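Local coordinates for protein PmoF1 (Methylocystis sp. ATCC 49242, PDB 6P1E) that binds copper(II) through a PCuAC-type copper chaperone domain and probably helps deliver copper in a methane-oxidizing bacterium, at residues Ala45-Lys50 / Thr104-Lys109; Gly52-His57 / Val86-Ala91. One frame throughout, in Å; residues are numbered along the deposited sequence.

Contact 1: Ala45-Lys50 / Thr104-Lys109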
# COMPACT_ATOMS: atom_id res chain seq x y z
N ALA B 45 -12.81 -4.55 -14.76
CA ALA B 45 -12.95 -5.95 -14.37
C ALA B 45 -11.66 -6.54 -13.84
O ALA B 45 -10.56 -6.07 -14.16
CB ALA B 45 -13.46 -6.77 -15.55
N VAL B 46 -11.80 -7.58 -13.03
CA VAL B 46 -10.67 -8.33 -12.51
C VAL B 46 -10.97 -9.81 -12.65
O VAL B 46 -12.05 -10.26 -12.27
CB VAL B 46 -10.38 -7.98 -11.03
CG1 VAL B 46 -9.32 -8.91 -10.44
CG2 VAL B 46 -9.94 -6.53 -10.91
N LYS B 47 -10.03 -10.56 -13.21
CA LYS B 47 -10.17 -12.00 -13.37
C LYS B 47 -9.14 -12.72 -12.51
O LYS B 47 -7.96 -12.39 -12.53
CB LYS B 47 -10.02 -12.39 -14.85
CG LYS B 47 -11.10 -11.79 -15.75
CD LYS B 47 -10.97 -12.28 -17.18
CE LYS B 47 -9.76 -11.67 -17.88
NZ LYS B 47 -9.65 -12.11 -19.29
N VAL B 48 -9.61 -13.72 -11.77
CA VAL B 48 -8.74 -14.46 -10.86
C VAL B 48 -9.22 -15.91 -10.77
O VAL B 48 -10.40 -16.17 -10.51
CB VAL B 48 -8.69 -13.81 -9.46
CG1 VAL B 48 -10.09 -13.66 -8.86
CG2 VAL B 48 -7.77 -14.59 -8.53
N GLU B 49 -8.31 -16.84 -11.01
CA GLU B 49 -8.67 -18.25 -11.08
C GLU B 49 -8.91 -18.87 -9.71
O GLU B 49 -9.75 -19.77 -9.57
CB GLU B 49 -7.56 -19.02 -11.80
CG GLU B 49 -7.33 -18.57 -13.23
CD GLU B 49 -6.25 -19.37 -13.93
OE1 GLU B 49 -5.90 -20.47 -13.44
OE2 GLU B 49 -5.73 -18.90 -14.97
N LYS B 50 -8.18 -18.40 -8.70
CA LYS B 50 -8.20 -19.03 -7.38
C LYS B 50 -9.37 -18.57 -6.52
O LYS B 50 -9.58 -19.08 -5.42
CB LYS B 50 -6.88 -18.76 -6.65
CG LYS B 50 -5.65 -19.38 -7.30
CD LYS B 50 -5.80 -20.86 -7.60
CE LYS B 50 -4.53 -21.41 -8.22
NZ LYS B 50 -4.60 -22.87 -8.49
N THR B 104 -5.69 -10.96 -13.48
CA THR B 104 -5.70 -10.15 -14.69
C THR B 104 -6.56 -8.93 -14.44
O THR B 104 -7.74 -9.04 -14.12
CB THR B 104 -6.24 -10.93 -15.91
OG1 THR B 104 -5.47 -12.13 -16.10
CG2 THR B 104 -6.17 -10.08 -17.17
N LEU B 105 -5.96 -7.76 -14.58
CA LEU B 105 -6.69 -6.51 -14.48
C LEU B 105 -7.11 -6.09 -15.88
O LEU B 105 -6.32 -6.16 -16.81
CB LEU B 105 -5.84 -5.41 -13.82
CG LEU B 105 -5.20 -5.76 -12.48
CD1 LEU B 105 -4.38 -4.58 -11.97
CD2 LEU B 105 -6.23 -6.19 -11.46
N VAL B 106 -8.36 -5.66 -16.01
CA VAL B 106 -8.90 -5.26 -17.30
C VAL B 106 -9.25 -3.78 -17.27
O VAL B 106 -10.12 -3.35 -16.51
CB VAL B 106 -10.16 -6.08 -17.67
CG1 VAL B 106 -10.63 -5.74 -19.08
CG2 VAL B 106 -9.88 -7.57 -17.54
N PHE B 107 -8.54 -3.01 -18.08
CA PHE B 107 -8.77 -1.58 -18.20
C PHE B 107 -9.54 -1.30 -19.49
O PHE B 107 -9.28 -1.94 -20.51
CB PHE B 107 -7.45 -0.81 -18.18
CG PHE B 107 -6.69 -0.97 -16.90
CD1 PHE B 107 -6.96 -0.17 -15.81
CD2 PHE B 107 -5.70 -1.94 -16.79
CE1 PHE B 107 -6.26 -0.32 -14.62
CE2 PHE B 107 -4.99 -2.09 -15.61
CZ PHE B 107 -5.27 -1.28 -14.53
N GLU B 108 -10.49 -0.37 -19.43
CA GLU B 108 -11.37 -0.10 -20.57
C GLU B 108 -10.59 0.24 -21.84
O GLU B 108 -10.91 -0.24 -22.92
CB GLU B 108 -12.34 1.03 -20.25
CG GLU B 108 -13.32 1.31 -21.40
CD GLU B 108 -14.33 2.40 -21.07
OE1 GLU B 108 -13.99 3.32 -20.29
OE2 GLU B 108 -15.46 2.34 -21.61
N LYS B 109 -9.57 1.09 -21.70
CA LYS B 109 -8.79 1.55 -22.85
C LYS B 109 -7.46 0.80 -22.99
O LYS B 109 -7.09 0.38 -24.09
CB LYS B 109 -8.52 3.05 -22.74
CG LYS B 109 -9.76 3.92 -22.58
CD LYS B 109 -10.65 3.86 -23.81
CE LYS B 109 -11.88 4.75 -23.64
NZ LYS B 109 -12.77 4.73 -24.83
O HOH W 1 -6.35 -14.60 -13.98
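An antiparallel strand pair of the PCuAC beta-fold joins A45-K47 to T104-V106, with A45 facing V106, V46 facing L105 and K47 facing T104. K47 and T104 form a hydrogen-bonded pair whose two bonds are short and nearly straight: K47 N to T104 O is 2.9 Å at 172° and T104 N to K47 O is 2.8 Å. At the other end V106 N gives a 2.9 Å bond to A45 O, while the return bond from A45 N to V106 O is weak. K47 O also accepts from a water, which makes a longer, weak bond to T104 OG1.

The two faces differ in chemistry. On the inner one the buried V46 and L105 lie side by side, V46 CG2 touching L105 CD2 at 3.8 Å. The opposite face carries A45, K47, T104 and V106. Here K47 bends at chi3 (-72°), which brings CE against T104 CG2 at 4.0 Å and near V106 CG2, so its aliphatic part covers the branched residues while NZ reaches a salt bridge with E112 on the next strand. Beta-branched residues suit such extended backbone. An apolar face turned to the core, here V46 and L105, and a mixed face turned outward are typical of an antiparallel strand pair in the PCuAC beta-sandwich.

Contact 2: Gly52-His57 / Val86-Ala91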
# COMPACT_ATOMS: atom_id res chain seq x y z
N GLY B 52 -13.73 -17.37 -6.70
CA GLY B 52 -14.93 -17.55 -7.48
C GLY B 52 -15.21 -16.38 -8.41
O GLY B 52 -15.60 -16.56 -9.56
N SER B 53 -15.03 -15.17 -7.90
CA SER B 53 -15.29 -13.94 -8.65
C SER B 53 -14.58 -12.77 -8.00
O SER B 53 -14.12 -12.86 -6.86
CB SER B 53 -16.80 -13.66 -8.72
OG SER B 53 -17.33 -13.36 -7.44
N ALA B 54 -14.52 -11.66 -8.73
CA ALA B 54 -13.94 -10.42 -8.23
C ALA B 54 -14.89 -9.26 -8.49
O ALA B 54 -15.39 -9.10 -9.60
CB ALA B 54 -12.59 -10.17 -8.88
N VAL B 55 -15.14 -8.47 -7.46
CA VAL B 55 -16.07 -7.34 -7.55
C VAL B 55 -15.34 -6.05 -7.22
O VAL B 55 -14.76 -5.90 -6.14
CB VAL B 55 -17.27 -7.51 -6.59
CG1 VAL B 55 -18.17 -6.28 -6.62
CG2 VAL B 55 -18.06 -8.76 -6.96
N ILE B 56 -15.36 -5.11 -8.16
CA ILE B 56 -14.68 -3.84 -7.97
C ILE B 56 -15.56 -2.88 -7.19
O ILE B 56 -16.73 -2.69 -7.51
CB ILE B 56 -14.28 -3.20 -9.31
CG1 ILE B 56 -13.53 -4.23 -10.18
CG2 ILE B 56 -13.43 -1.96 -9.08
CD1 ILE B 56 -13.20 -3.74 -11.56
N HIS B 57 -14.98 -2.26 -6.17
CA HIS B 57 -15.66 -1.27 -5.35
C HIS B 57 -14.86 0.02 -5.45
O HIS B 57 -14.08 0.34 -4.56
CB HIS B 57 -15.77 -1.75 -3.90
CG HIS B 57 -16.64 -2.95 -3.72
ND1 HIS B 57 -18.01 -2.91 -3.82
CD2 HIS B 57 -16.33 -4.24 -3.45
CE1 HIS B 57 -18.51 -4.11 -3.62
NE2 HIS B 57 -17.51 -4.94 -3.39
N VAL B 86 -10.79 -4.01 -4.52
CA VAL B 86 -11.46 -5.09 -5.23
C VAL B 86 -11.71 -6.24 -4.26
O VAL B 86 -10.78 -6.73 -3.63
CB VAL B 86 -10.63 -5.59 -6.43
CG1 VAL B 86 -11.36 -6.71 -7.17
CG2 VAL B 86 -10.33 -4.44 -7.37
N ALA B 87 -12.97 -6.65 -4.15
CA ALA B 87 -13.33 -7.78 -3.31
C ALA B 87 -13.11 -9.07 -4.07
O ALA B 87 -13.59 -9.23 -5.19
CB ALA B 87 -14.78 -7.66 -2.85
N LEU B 88 -12.37 -9.99 -3.46
CA LEU B 88 -12.15 -11.32 -4.01
C LEU B 88 -12.98 -12.32 -3.21
O LEU B 88 -12.70 -12.55 -2.04
CB LEU B 88 -10.66 -11.69 -3.97
CG LEU B 88 -9.70 -10.71 -4.65
CD1 LEU B 88 -8.27 -11.21 -4.57
CD2 LEU B 88 -10.10 -10.46 -6.10
N LEU B 89 -14.00 -12.89 -3.83
CA LEU B 89 -14.96 -13.73 -3.12
C LEU B 89 -14.73 -15.22 -3.40
O LEU B 89 -14.28 -15.60 -4.48
CB LEU B 89 -16.38 -13.32 -3.52
CG LEU B 89 -16.68 -11.82 -3.50
CD1 LEU B 89 -18.09 -11.55 -4.01
CD2 LEU B 89 -16.50 -11.28 -2.09
N ASP B 90 -15.02 -16.05 -2.41
CA ASP B 90 -15.01 -17.51 -2.55
C ASP B 90 -13.66 -18.10 -2.95
O ASP B 90 -13.52 -18.69 -4.02
CB ASP B 90 -16.06 -17.93 -3.59
CG ASP B 90 -17.45 -17.47 -3.23
OD1 ASP B 90 -17.80 -17.48 -2.03
OD2 ASP B 90 -18.21 -17.09 -4.15
N ALA B 91 -12.66 -17.91 -2.09
CA ALA B 91 -11.38 -18.61 -2.21
C ALA B 91 -11.56 -20.11 -2.41
O ALA B 91 -12.36 -20.75 -1.72
CB ALA B 91 -10.53 -18.35 -0.98
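Strands 51-57 and 75-91 meet antiparallel here, S53 opposite L89, A54 opposite L88, V55 opposite A87 and I56 opposite V86. At the V55 and A87 pair both amides are paid for: V55 N donates to A87 O at 2.9 Å, and A87 N returns a 2.8 Å bond to V55 O. Further along, L89 N donates to S53 O at 3.0 Å and 166°. The matching acceptor, L89 O, accepts its hydrogen bond from G52 N instead, at 2.9 Å but with the N-H bent to 130°; the same amide makes a second, weak bond to D90 O. Glycine suits this place because it has no beta carbon to collide with D90 CB, which lets the two strands stay close.

The backbone polar groups of V86 and L88 pair with F29 and A27 of strand 27-35, so the strand is also bonded along its other edge.

The side chains divide between two faces. A54 CB meets L88 CD2 at 3.7 Å, its small methyl suiting the close non-hydrogen-bonded pair, and I56 and V86 continue this apolar side. On the other, V55 CG2 and S53 OG both approach L89 CD1. H57 lays the CD2 edge of its imidazole against A87 CB, 3.8 Å away and in the ring plane; with CG beside the backbone N (chi1 -66°), the ring swings back along the strand pair to A87. The small A87 accommodates that edge, while ND1 is hydrogen-bonded to L65 O and the ring meets Y85. At the far end G52 and S53 together oppose the single residue L89, a classic beta bulge in an antiparallel pair.

How the contacts relate
Contact 2 is nested within the chain loop closed by contact 1, and both join strands of one mixed sheet, their centres about 11 Å apart. Their apolar sides share a core: V46 CG2 packs on V86 CG1, and V48 CG1 approaches L88 CD2. Backbone packing adds to this where A54 CB lies against the carbonyl oxygen V46 O. Both are partly buried, but contact 2 is the more extensive, with 444 Å² buried against 308 Å². Their other sides differ. Contact 1 presents a threonine and a lysine whose charge is paired outside the two segments, with E112, whereas contact 2 presents mainly aliphatic groups and a histidine, and its irregularity lies in the backbone, at the bulge.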